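Local coordinates for protein putative polysaccharide deacetylase (Bdellovibrio bacteriovorus HD100, PDB 5JP6) that probably removes acetyl groups from peptidoglycan, as a zinc-dependent deacetylase of carbohydrate esterase family 4, at residues N195-M199 against V359-T363; H222-S228 against W271-R277; F299-S305 against Q327-L333; L321-E325 against E351-Y357. The protein carries 1 engineered substitution. One frame throughout, in Å; residues are numbered along the deposited sequence. Where two conformers were deposited one is given.

How the contacts relate
Contacts 1, 2 and 3 all reach the parallel sheet of the deacetylase domain, whereas contact 4 joins two helices on its outside. Contacts 1 and 2 are buried, contacts 3 and 4 only partly so. Contact 1 closes the longest loop, with the others nested inside it, and is apolar with water bridges; contact 2 pairs two strands directly and carries a zinc ligand. Contact 3 links the two strands of a beta-alpha-beta unit, replacing part of the backbone pairing with an asparagine amide. Contact 4 uses that unit's helix and combines a salt bridge and a tyrosine hydrogen bond with apolar packing. Contacts 2 and 3 meet where Arg277 bonds to Ala300; contacts 2 and 4 do not touch.

Contact 1 (N195-M199 against V359-T363); sequences NAKAM and VVLLT
Ala196 to Met199 and Val359 to Leu362 run in roughly the same direction, 34° apart end to end, and their CA atoms come no nearer than 5.8 Å, at Lys197 and Leu361. That spacing is too wide for direct backbone pairing, and two waters take its place. One donates to both Lys197 O and Val360 O, at 2.7 Å from each; the other accepts from Lys197 N and donates to Val359 O. Side chains fill in around them. Val359 turns its CG1 branch against the backbone, 3.3 Å from Lys197 O, and the same methyl also meets the CB of Ala196. Leu361 spreads its fork along the loop: with CG anti to the backbone N (chi1 -176°), CD1 lies 3.3 Å from Ala198 O while CD2 rests 3.9 Å from Lys197 CB. Farther on, Met199 passes CD1 of Leu361 with its CG and then reaches Leu362. Its SD sits 4.0 Å from Leu362 CB, and a bend at chi3 (79°) swings CE to 3.5 Å from Leu362 O, a buried carbonyl oxygen without a hydrogen-bond partner in the model. The contact lies where the loop leaving helix 183-193, whose end is closed by a Schellman motif at Asn195, feeds into strand 199-202. Strand 170-176 bonds to both sides, through Leu173 and Phe175 to Met199 and through Val171 to Val360, while Val223 of strand 223-227 packs on Met199 and Leu361, and strand 150-153 flanks Leu361 and Leu362.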
# COMPACT_ATOMS: atom_id res chain seq x y z
N ASN A 195 5.77 -17.59 8.21
CA ASN A 195 4.96 -18.42 7.29
C ASN A 195 3.60 -17.82 6.98
O ASN A 195 2.68 -18.55 6.71
CB ASN A 195 4.81 -19.84 7.81
CG ASN A 195 4.20 -20.78 6.80
OD1 ASN A 195 4.62 -20.81 5.64
ND2 ASN A 195 3.21 -21.56 7.22
N ALA A 196 3.50 -16.49 7.01
CA ALA A 196 2.26 -15.82 6.66
C ALA A 196 2.21 -15.54 5.17
O ALA A 196 3.21 -15.10 4.58
CB ALA A 196 2.08 -14.52 7.42
N LYS A 197 1.04 -15.75 4.57
CA LYS A 197 0.83 -15.39 3.16
C LYS A 197 -0.16 -14.23 3.16
O LYS A 197 -0.94 -14.06 4.08
CB LYS A 197 0.27 -16.58 2.38
CG LYS A 197 1.16 -17.80 2.42
CD LYS A 197 2.50 -17.55 1.75
CE LYS A 197 3.34 -18.83 1.69
NZ LYS A 197 3.67 -19.39 3.05
N ALA A 198 -0.13 -13.46 2.07
CA ALA A 198 -0.95 -12.25 1.95
C ALA A 198 -1.42 -12.04 0.52
O ALA A 198 -0.94 -12.69 -0.40
CB ALA A 198 -0.15 -11.04 2.43
N MET A 199 -2.37 -11.12 0.37
CA MET A 199 -2.90 -10.77 -0.91
C MET A 199 -2.34 -9.33 -1.24
O MET A 199 -2.48 -8.40 -0.42
CB MET A 199 -4.44 -10.80 -0.95
CG MET A 199 -5.07 -12.07 -0.48
SD MET A 199 -6.84 -11.96 -0.51
CE MET A 199 -7.15 -12.23 -2.26
N VAL A 359 -3.53 -16.34 10.16
CA VAL A 359 -3.51 -15.67 8.90
C VAL A 359 -3.97 -16.59 7.77
O VAL A 359 -3.47 -17.70 7.63
CB VAL A 359 -2.12 -15.08 8.59
CG1 VAL A 359 -2.08 -14.49 7.17
CG2 VAL A 359 -1.75 -14.01 9.62
N VAL A 360 -4.94 -16.12 6.99
CA VAL A 360 -5.53 -16.89 5.90
C VAL A 360 -5.22 -16.25 4.56
O VAL A 360 -5.36 -15.04 4.41
CB VAL A 360 -7.06 -16.95 6.05
CG1 VAL A 360 -7.73 -17.56 4.84
CG2 VAL A 360 -7.41 -17.73 7.32
N LEU A 361 -4.88 -17.08 3.58
CA LEU A 361 -4.76 -16.63 2.21
C LEU A 361 -6.02 -17.04 1.45
O LEU A 361 -6.41 -18.20 1.51
CB LEU A 361 -3.55 -17.27 1.53
CG LEU A 361 -3.26 -16.80 0.11
CD1 LEU A 361 -2.90 -15.35 0.06
CD2 LEU A 361 -2.16 -17.69 -0.48
N LEU A 362 -6.65 -16.09 0.75
CA LEU A 362 -7.78 -16.44 -0.12
C LEU A 362 -7.23 -16.51 -1.55
O LEU A 362 -6.45 -15.63 -1.97
CB LEU A 362 -8.89 -15.38 -0.05
CG LEU A 362 -9.50 -15.17 1.34
CD1 LEU A 362 -10.51 -14.02 1.29
CD2 LEU A 362 -10.14 -16.45 1.85
N THR A 363 -7.66 -17.52 -2.28
CA THR A 363 -7.17 -17.75 -3.62
C THR A 363 -8.30 -18.33 -4.48
O THR A 363 -9.29 -18.85 -3.95
CB THR A 363 -5.94 -18.68 -3.59
OG1 THR A 363 -5.22 -18.54 -4.81
CG2 THR A 363 -6.36 -20.13 -3.35
O HOH W 1 -3.49 -13.14 4.22
O HOH W 2 -1.29 -17.75 5.41

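Contact 2 (H222-S228 against W271-R277); sequences HVIGSHS and WVDPVFR. With ZN (zinc ion), chain B.
Ser226 and His227 pair with Phe276 and Arg277 in parallel register, joining neighbouring strands 223-227 and 275-277 in the buried sheet of the NodB homology domain, at the end that carries the zinc. Arg277 N donates to Ser226 O at 3.1 Å, and a weak bond runs from Ser226 N to Val275 O. Ahead of the paired region Asp273 continues the link from a loop: its N donates to Ile224 O at 2.9 Å, while its carboxylate takes the N-H of Ile224 on the anti lone pair of OD2. Gly225 lets the strands close in, its CA 3.3 Å from Val275 O. On one face of the sheet the Phe276 ring points its edge at Ser228 OG, 3.3 Å from CZ, next to Ser226, whose hydroxyl bonds to His262. Ile224 crosses the Trp271 indole at about a right angle, CD1 lying 3.9 Å from CH2. On the other face His227, CG anti to its backbone N (chi1 179°), brings ND1 to 2.8 Å from Arg277 O; this oxygen lies near the ring plane, but is met from 65° above its own carbonyl plane. NE2 binds zinc at 2.1 Å, with Asp177 and Tyr280 as the other protein ligands, and Arg277 pairs with Asp176. The ND1 bond probably restrains the imidazole while the other ring nitrogen serves the metal, consistent with a second-shell role for the Arg277 carbonyl.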
# COMPACT_ATOMS: atom_id res chain seq x y z
N HIS A 222 2.60 -15.42 -2.52
CA HIS A 222 1.46 -14.57 -2.23
C HIS A 222 0.52 -14.47 -3.43
O HIS A 222 0.89 -14.75 -4.57
CB HIS A 222 1.96 -13.19 -1.81
CG HIS A 222 2.89 -13.23 -0.65
ND1 HIS A 222 2.51 -13.61 0.61
CD2 HIS A 222 4.22 -12.96 -0.59
CE1 HIS A 222 3.56 -13.56 1.41
NE2 HIS A 222 4.60 -13.16 0.71
N VAL A 223 -0.70 -14.07 -3.14
CA VAL A 223 -1.69 -13.74 -4.17
C VAL A 223 -1.41 -12.32 -4.66
O VAL A 223 -1.12 -11.43 -3.86
CB VAL A 223 -3.13 -13.94 -3.66
CG1 VAL A 223 -4.12 -13.18 -4.52
CG2 VAL A 223 -3.44 -15.42 -3.60
N ILE A 224 -1.46 -12.13 -5.97
CA ILE A 224 -1.24 -10.83 -6.59
C ILE A 224 -2.33 -10.53 -7.61
O ILE A 224 -2.41 -11.18 -8.63
CB ILE A 224 0.13 -10.72 -7.25
CG1 ILE A 224 1.24 -11.16 -6.30
CG2 ILE A 224 0.37 -9.29 -7.75
CD1 ILE A 224 2.60 -11.22 -6.98
N GLY A 225 -3.15 -9.53 -7.27
CA GLY A 225 -4.11 -8.93 -8.17
C GLY A 225 -3.79 -7.48 -8.38
O GLY A 225 -2.63 -7.07 -8.34
N SER A 226 -4.82 -6.66 -8.58
CA SER A 226 -4.60 -5.25 -8.89
C SER A 226 -5.57 -4.31 -8.18
O SER A 226 -6.60 -4.74 -7.71
CB SER A 226 -4.57 -5.04 -10.40
OG SER A 226 -5.85 -5.12 -10.98
N HIS A 227 -5.15 -3.04 -8.07
CA HIS A 227 -5.90 -1.96 -7.46
C HIS A 227 -5.79 -0.80 -8.44
O HIS A 227 -4.69 -0.37 -8.75
CB HIS A 227 -5.36 -1.55 -6.09
CG HIS A 227 -6.07 -0.43 -5.43
ND1 HIS A 227 -7.43 -0.38 -5.29
CD2 HIS A 227 -5.60 0.68 -4.79
CE1 HIS A 227 -7.78 0.73 -4.66
NE2 HIS A 227 -6.70 1.40 -4.35
N SER A 228 -6.92 -0.30 -8.92
CA SER A 228 -6.91 0.90 -9.78
C SER A 228 -7.00 2.15 -8.93
O SER A 228 -7.42 2.11 -7.76
CB SER A 228 -7.99 0.82 -10.83
OG SER A 228 -9.26 0.84 -10.24
N TRP A 271 1.11 -14.17 -15.23
CA TRP A 271 -0.16 -14.46 -14.60
C TRP A 271 -0.55 -13.27 -13.73
O TRP A 271 0.26 -12.39 -13.46
CB TRP A 271 -0.10 -15.73 -13.77
CG TRP A 271 0.99 -15.75 -12.71
CD1 TRP A 271 2.20 -16.35 -12.80
CD2 TRP A 271 0.89 -15.24 -11.39
NE1 TRP A 271 2.91 -16.22 -11.62
CE2 TRP A 271 2.12 -15.54 -10.72
CE3 TRP A 271 -0.11 -14.58 -10.67
CZ2 TRP A 271 2.34 -15.22 -9.37
CZ3 TRP A 271 0.12 -14.22 -9.36
CH2 TRP A 271 1.35 -14.52 -8.72
N VAL A 272 -1.82 -13.26 -13.34
CA VAL A 272 -2.38 -12.31 -12.42
C VAL A 272 -3.59 -12.97 -11.78
O VAL A 272 -4.45 -13.51 -12.49
CB VAL A 272 -2.75 -10.96 -13.07
CG1 VAL A 272 -3.68 -11.10 -14.28
CG2 VAL A 272 -3.31 -10.02 -12.01
N ASP A 273 -3.64 -13.00 -10.45
CA ASP A 273 -4.77 -13.65 -9.80
C ASP A 273 -6.06 -12.89 -10.08
O ASP A 273 -6.05 -11.65 -10.25
CB ASP A 273 -4.53 -13.74 -8.29
CG ASP A 273 -3.53 -14.82 -7.93
OD1 ASP A 273 -3.82 -16.02 -8.27
OD2 ASP A 273 -2.50 -14.51 -7.32
N PRO A 274 -7.19 -13.63 -10.06
CA PRO A 274 -8.49 -13.02 -10.43
C PRO A 274 -9.09 -12.28 -9.24
O PRO A 274 -10.19 -12.61 -8.81
CB PRO A 274 -9.32 -14.22 -10.87
CG PRO A 274 -8.76 -15.35 -10.03
CD PRO A 274 -7.28 -15.10 -10.03
N VAL A 275 -8.34 -11.32 -8.72
CA VAL A 275 -8.76 -10.53 -7.56
C VAL A 275 -8.45 -9.08 -7.84
O VAL A 275 -7.39 -8.74 -8.40
CB VAL A 275 -8.08 -10.99 -6.24
CG1 VAL A 275 -8.38 -12.49 -6.03
CG2 VAL A 275 -6.58 -10.78 -6.23
N PHE A 276 -9.41 -8.22 -7.49
CA PHE A 276 -9.34 -6.81 -7.80
C PHE A 276 -9.95 -6.00 -6.67
O PHE A 276 -10.91 -6.45 -6.04
CB PHE A 276 -10.11 -6.50 -9.10
CG PHE A 276 -10.20 -5.04 -9.43
CD1 PHE A 276 -9.10 -4.38 -9.95
CD2 PHE A 276 -11.35 -4.30 -9.13
CE1 PHE A 276 -9.17 -3.01 -10.23
CE2 PHE A 276 -11.41 -2.95 -9.41
CZ PHE A 276 -10.31 -2.31 -9.94
N ARG A 277 -9.38 -4.83 -6.44
CA ARG A 277 -9.93 -3.90 -5.45
C ARG A 277 -10.14 -2.53 -6.12
O ARG A 277 -9.21 -2.00 -6.79
CB ARG A 277 -8.97 -3.79 -4.27
CG ARG A 277 -9.43 -2.80 -3.21
CD ARG A 277 -8.64 -3.03 -1.93
NE ARG A 277 -9.05 -4.22 -1.23
CZ ARG A 277 -8.31 -4.83 -0.30
NH1 ARG A 277 -7.04 -4.48 -0.13
NH2 ARG A 277 -8.83 -5.82 0.42
ZN ZN B . -5.31 2.21 -3.07
O HOH W 3 -0.71 -16.48 -6.73

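Contact 3 (F299-S305 against Q327-L333); sequences FAWNIES and QGRGIVL
With CG between its backbone N and carbonyl carbon (chi1 66°), Asn302 projects its amide between Gln327 and the start of strand 330-335 and uses both ends. OD1 accepts from Ile331 N at 2.8 Å, almost in line with the side-chain carbonyl. ND2 gives one hydrogen to Gln327 OE1 at 2.8 Å and the other to Arg329 O at 3.0 Å, both oxygens lying in the plane of the Asn302 amide. Three bonds therefore fix its position and rotation, while the Gln327 amide is turned 75° to it. The CA of Gly330 passes 3.2 Å from OD1. Beyond this the backbones take over: Ile331 O receives the N-H groups of both Asn302 and Ile303, and Ile303 O accepts from Leu333 N. Leu333 lays its CD2 methyl over one face of Trp301, 3.8 Å from the centroid of the six-membered ring. The indole is held in rotation by NE1, which donates to Glu304 OE2 close to the ring plane at 3.1 Å. At the far end Ser305 OG donates to Leu333 O at 2.6 Å, in the carbonyl plane. These segments join the two strands of a beta-alpha-beta unit: strand 303-304, helix 313-327, strand 330-335. Val320 of that helix packs on Val332 and Val324 on Ile303, strand 170-176 borders Ile331 to Leu333, and the Trp301 ring meets that of the zinc ligand Tyr280 nearly at right angles.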
# COMPACT_ATOMS: atom_id res chain seq x y z
N PHE A 299 -12.74 -7.30 -4.02
CA PHE A 299 -12.29 -7.39 -2.63
C PHE A 299 -12.41 -6.03 -1.98
O PHE A 299 -11.66 -5.08 -2.29
CB PHE A 299 -10.87 -7.94 -2.55
CG PHE A 299 -10.82 -9.43 -2.71
CD1 PHE A 299 -11.01 -10.01 -3.98
CD2 PHE A 299 -10.67 -10.26 -1.60
CE1 PHE A 299 -11.05 -11.37 -4.11
CE2 PHE A 299 -10.69 -11.64 -1.77
CZ PHE A 299 -10.88 -12.17 -3.03
N ALA A 300 -13.31 -5.95 -1.00
CA ALA A 300 -13.36 -4.81 -0.10
C ALA A 300 -12.59 -5.27 1.16
O ALA A 300 -11.62 -6.02 1.05
CB ALA A 300 -14.81 -4.42 0.16
N TRP A 301 -12.97 -4.83 2.34
CA TRP A 301 -12.26 -5.15 3.60
C TRP A 301 -13.22 -4.79 4.74
O TRP A 301 -14.20 -4.06 4.53
CB TRP A 301 -10.94 -4.37 3.77
CG TRP A 301 -11.14 -2.89 3.85
CD1 TRP A 301 -11.28 -2.15 5.00
CD2 TRP A 301 -11.27 -1.98 2.76
NE1 TRP A 301 -11.51 -0.84 4.68
CE2 TRP A 301 -11.50 -0.71 3.32
CE3 TRP A 301 -11.23 -2.12 1.37
CZ2 TRP A 301 -11.67 0.40 2.54
CZ3 TRP A 301 -11.41 -1.00 0.60
CH2 TRP A 301 -11.63 0.24 1.19
N ASN A 302 -12.93 -5.29 5.94
CA ASN A 302 -13.67 -4.86 7.13
C ASN A 302 -12.80 -4.41 8.29
O ASN A 302 -13.32 -3.88 9.25
CB ASN A 302 -14.63 -5.95 7.62
CG ASN A 302 -13.91 -7.16 8.13
OD1 ASN A 302 -13.10 -7.77 7.44
ND2 ASN A 302 -14.19 -7.53 9.37
N ILE A 303 -11.51 -4.66 8.21
CA ILE A 303 -10.58 -4.27 9.27
C ILE A 303 -9.65 -3.18 8.70
O ILE A 303 -8.79 -3.45 7.86
CB ILE A 303 -9.75 -5.45 9.81
CG1 ILE A 303 -10.64 -6.53 10.40
CG2 ILE A 303 -8.74 -4.97 10.85
CD1 ILE A 303 -9.97 -7.86 10.56
N GLU A 304 -9.83 -1.95 9.19
CA GLU A 304 -9.02 -0.80 8.77
C GLU A 304 -7.75 -0.69 9.61
O GLU A 304 -7.77 -0.88 10.81
CB GLU A 304 -9.83 0.48 8.83
CG GLU A 304 -10.65 0.55 7.54
CD GLU A 304 -11.90 1.33 7.59
OE1 GLU A 304 -12.23 1.91 8.65
OE2 GLU A 304 -12.57 1.34 6.54
N SER A 305 -6.64 -0.40 8.94
CA SER A 305 -5.41 -0.03 9.60
C SER A 305 -5.27 1.45 9.79
O SER A 305 -4.53 1.89 10.69
CB SER A 305 -4.19 -0.56 8.85
OG SER A 305 -4.04 0.08 7.60
N GLN A 327 -13.64 -6.48 15.18
CA GLN A 327 -14.26 -7.26 14.12
C GLN A 327 -14.22 -8.76 14.37
O GLN A 327 -15.13 -9.48 13.95
CB GLN A 327 -13.58 -6.95 12.77
CG GLN A 327 -13.84 -5.56 12.28
CD GLN A 327 -15.29 -5.36 11.91
OE1 GLN A 327 -15.87 -6.15 11.16
NE2 GLN A 327 -15.90 -4.34 12.45
N GLY A 328 -13.13 -9.24 14.98
CA GLY A 328 -12.96 -10.65 15.31
C GLY A 328 -12.42 -11.54 14.22
O GLY A 328 -11.93 -12.64 14.49
N ARG A 329 -12.61 -11.11 12.97
CA ARG A 329 -12.16 -11.86 11.79
C ARG A 329 -12.29 -10.94 10.58
O ARG A 329 -12.98 -9.92 10.62
CB ARG A 329 -13.03 -13.11 11.56
CG ARG A 329 -14.36 -12.77 10.90
CD ARG A 329 -15.20 -14.01 10.76
NE ARG A 329 -15.85 -14.41 11.99
CZ ARG A 329 -16.59 -15.50 12.10
NH1 ARG A 329 -16.75 -16.32 11.07
NH2 ARG A 329 -17.17 -15.78 13.25
N GLY A 330 -11.65 -11.33 9.48
CA GLY A 330 -11.93 -10.69 8.20
C GLY A 330 -10.70 -10.26 7.47
O GLY A 330 -9.68 -10.92 7.55
N ILE A 331 -10.87 -9.21 6.67
CA ILE A 331 -9.88 -8.76 5.71
C ILE A 331 -9.32 -7.43 6.18
O ILE A 331 -10.08 -6.47 6.40
CB ILE A 331 -10.46 -8.64 4.30
CG1 ILE A 331 -10.90 -10.01 3.79
CG2 ILE A 331 -9.47 -7.98 3.34
CD1 ILE A 331 -11.61 -9.99 2.46
N VAL A 332 -7.99 -7.38 6.33
CA VAL A 332 -7.29 -6.18 6.79
C VAL A 332 -6.74 -5.41 5.62
O VAL A 332 -6.06 -6.00 4.76
CB VAL A 332 -6.11 -6.56 7.71
CG1 VAL A 332 -5.46 -5.29 8.30
CG2 VAL A 332 -6.55 -7.50 8.81
N LEU A 333 -6.96 -4.10 5.62
CA LEU A 333 -6.40 -3.20 4.59
C LEU A 333 -5.11 -2.52 5.08
O LEU A 333 -5.18 -1.69 6.01
CB LEU A 333 -7.41 -2.12 4.23
CG LEU A 333 -6.92 -1.10 3.21
CD1 LEU A 333 -6.58 -1.73 1.86
CD2 LEU A 333 -7.94 0.03 3.03

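Contact 4 (L321-E325 against E351-Y357); sequences LANVE and ELYNRGY
Leu321 packs against Glu351 and Arg355 where two successive helices on the outside of the domain, 313-327 and 339-354, lie side by side; the second ends in a Schellman motif, with Gly356 at positive phi turning the chain toward Tyr357. The CD1 methyl of Leu321 lies 3.6 Å from Glu351 CB, the two side chains crossing at about a right angle, and its CB stands over one face of the Arg355 guanidinium, 4.0 Å above the plane. CD2 comes loosely alongside Leu352 CD2. Val324, one turn on, sends CG1 anti to its backbone N (chi1 168°) to the Tyr357 ring, where the methyl makes a CH-pi contact 3.6 Å from the centroid; Leu352 CD2 closes on the same methyl. Lys169 makes a cation-pi contact with this tyrosine too. Glu325 then divides its carboxylate between two partners. OE2 takes the NH1 hydrogen of Arg355 on its anti lone pair at 2.9 Å, the nitrogen-to-oxygen line staying close to the guanidinium plane although the two flat groups are 55° apart. Arg355 is shared in turn, since its NE donates to Glu351 OE1 at 2.8 Å, so one positive group links two carboxylates and probably eases their mutual repulsion. Asn354 ND2 donates to the other Glu351 oxygen, OE2. At the remaining oxygen of Glu325, OE1, the hydroxyl OH of Tyr357 donates at 2.7 Å, arriving from 50° above the carboxylate plane.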
# COMPACT_ATOMS: atom_id res chain seq x y z
N LEU A 321 -4.80 -3.28 15.62
CA LEU A 321 -5.13 -4.39 16.50
C LEU A 321 -6.48 -4.20 17.21
O LEU A 321 -7.21 -5.15 17.37
CB LEU A 321 -3.99 -4.66 17.48
CG LEU A 321 -2.70 -5.23 16.86
CD1 LEU A 321 -1.52 -5.08 17.82
CD2 LEU A 321 -2.90 -6.68 16.47
N ALA A 322 -6.80 -2.96 17.59
CA ALA A 322 -8.15 -2.70 18.13
C ALA A 322 -9.23 -3.08 17.11
O ALA A 322 -10.23 -3.70 17.46
CB ALA A 322 -8.28 -1.25 18.54
N ASN A 323 -9.00 -2.78 15.84
CA ASN A 323 -9.97 -3.09 14.82
C ASN A 323 -10.03 -4.57 14.55
O ASN A 323 -11.10 -5.12 14.29
CB ASN A 323 -9.70 -2.30 13.54
CG ASN A 323 -10.12 -0.85 13.65
OD1 ASN A 323 -10.91 -0.47 14.52
ND2 ASN A 323 -9.58 -0.01 12.77
N VAL A 324 -8.87 -5.24 14.55
CA VAL A 324 -8.88 -6.71 14.45
C VAL A 324 -9.75 -7.30 15.55
O VAL A 324 -10.64 -8.13 15.28
CB VAL A 324 -7.44 -7.31 14.55
CG1 VAL A 324 -7.50 -8.82 14.73
CG2 VAL A 324 -6.62 -6.93 13.31
N GLU A 325 -9.52 -6.86 16.79
CA GLU A 325 -10.25 -7.40 17.93
C GLU A 325 -11.74 -7.10 17.88
O GLU A 325 -12.57 -7.97 18.23
CB GLU A 325 -9.62 -6.92 19.23
CG GLU A 325 -8.20 -7.36 19.45
CD GLU A 325 -8.00 -8.72 20.08
OE1 GLU A 325 -8.90 -9.58 20.01
OE2 GLU A 325 -6.89 -8.93 20.65
N GLU A 351 1.79 -9.87 17.50
CA GLU A 351 0.56 -9.61 18.27
C GLU A 351 -0.63 -10.44 17.75
O GLU A 351 -1.40 -10.93 18.57
CB GLU A 351 0.23 -8.14 18.32
CG GLU A 351 1.03 -7.40 19.36
CD GLU A 351 0.70 -7.93 20.76
OE1 GLU A 351 -0.51 -7.96 21.13
OE2 GLU A 351 1.65 -8.34 21.45
N LEU A 352 -0.79 -10.61 16.43
CA LEU A 352 -1.86 -11.49 15.91
C LEU A 352 -1.68 -12.87 16.56
O LEU A 352 -2.65 -13.48 17.04
CB LEU A 352 -1.82 -11.64 14.39
CG LEU A 352 -2.32 -10.50 13.54
CD1 LEU A 352 -2.19 -10.89 12.07
CD2 LEU A 352 -3.73 -10.11 13.90
N TYR A 353 -0.46 -13.39 16.52
CA TYR A 353 -0.17 -14.68 17.11
C TYR A 353 -0.49 -14.72 18.62
O TYR A 353 -1.23 -15.62 19.08
CB TYR A 353 1.30 -15.03 16.87
CG TYR A 353 1.69 -16.37 17.39
CD1 TYR A 353 1.39 -17.52 16.66
CD2 TYR A 353 2.38 -16.48 18.57
CE1 TYR A 353 1.77 -18.75 17.12
CE2 TYR A 353 2.76 -17.73 19.04
CZ TYR A 353 2.44 -18.84 18.30
OH TYR A 353 2.84 -20.04 18.78
N ASN A 354 -0.05 -13.69 19.34
CA ASN A 354 -0.29 -13.58 20.77
C ASN A 354 -1.79 -13.57 21.12
O ASN A 354 -2.24 -14.11 22.16
CB ASN A 354 0.39 -12.36 21.40
CG ASN A 354 1.90 -12.47 21.48
OD1 ASN A 354 2.47 -13.55 21.39
ND2 ASN A 354 2.54 -11.29 21.63
N ARG A 355 -2.56 -12.91 20.26
CA ARG A 355 -3.99 -12.71 20.46
C ARG A 355 -4.86 -13.86 19.98
O ARG A 355 -6.09 -13.77 20.11
CB ARG A 355 -4.42 -11.37 19.83
CG ARG A 355 -3.75 -10.18 20.51
CD ARG A 355 -3.82 -8.93 19.66
NE ARG A 355 -3.14 -7.79 20.29
CZ ARG A 355 -3.72 -6.75 20.87
NH1 ARG A 355 -5.03 -6.69 21.01
NH2 ARG A 355 -2.96 -5.79 21.38
N GLY A 356 -4.24 -14.90 19.42
CA GLY A 356 -4.94 -16.11 19.01
C GLY A 356 -5.49 -16.09 17.61
O GLY A 356 -6.33 -16.92 17.25
N TYR A 357 -5.00 -15.17 16.79
CA TYR A 357 -5.47 -15.03 15.42
C TYR A 357 -4.58 -15.90 14.48
O TYR A 357 -3.39 -16.16 14.77
CB TYR A 357 -5.57 -13.52 15.00
CG TYR A 357 -6.66 -12.74 15.69
CD1 TYR A 357 -6.45 -12.13 16.93
CD2 TYR A 357 -7.93 -12.63 15.13
CE1 TYR A 357 -7.47 -11.47 17.57
CE2 TYR A 357 -8.94 -11.97 15.81
CZ TYR A 357 -8.71 -11.41 17.03
OH TYR A 357 -9.72 -10.72 17.68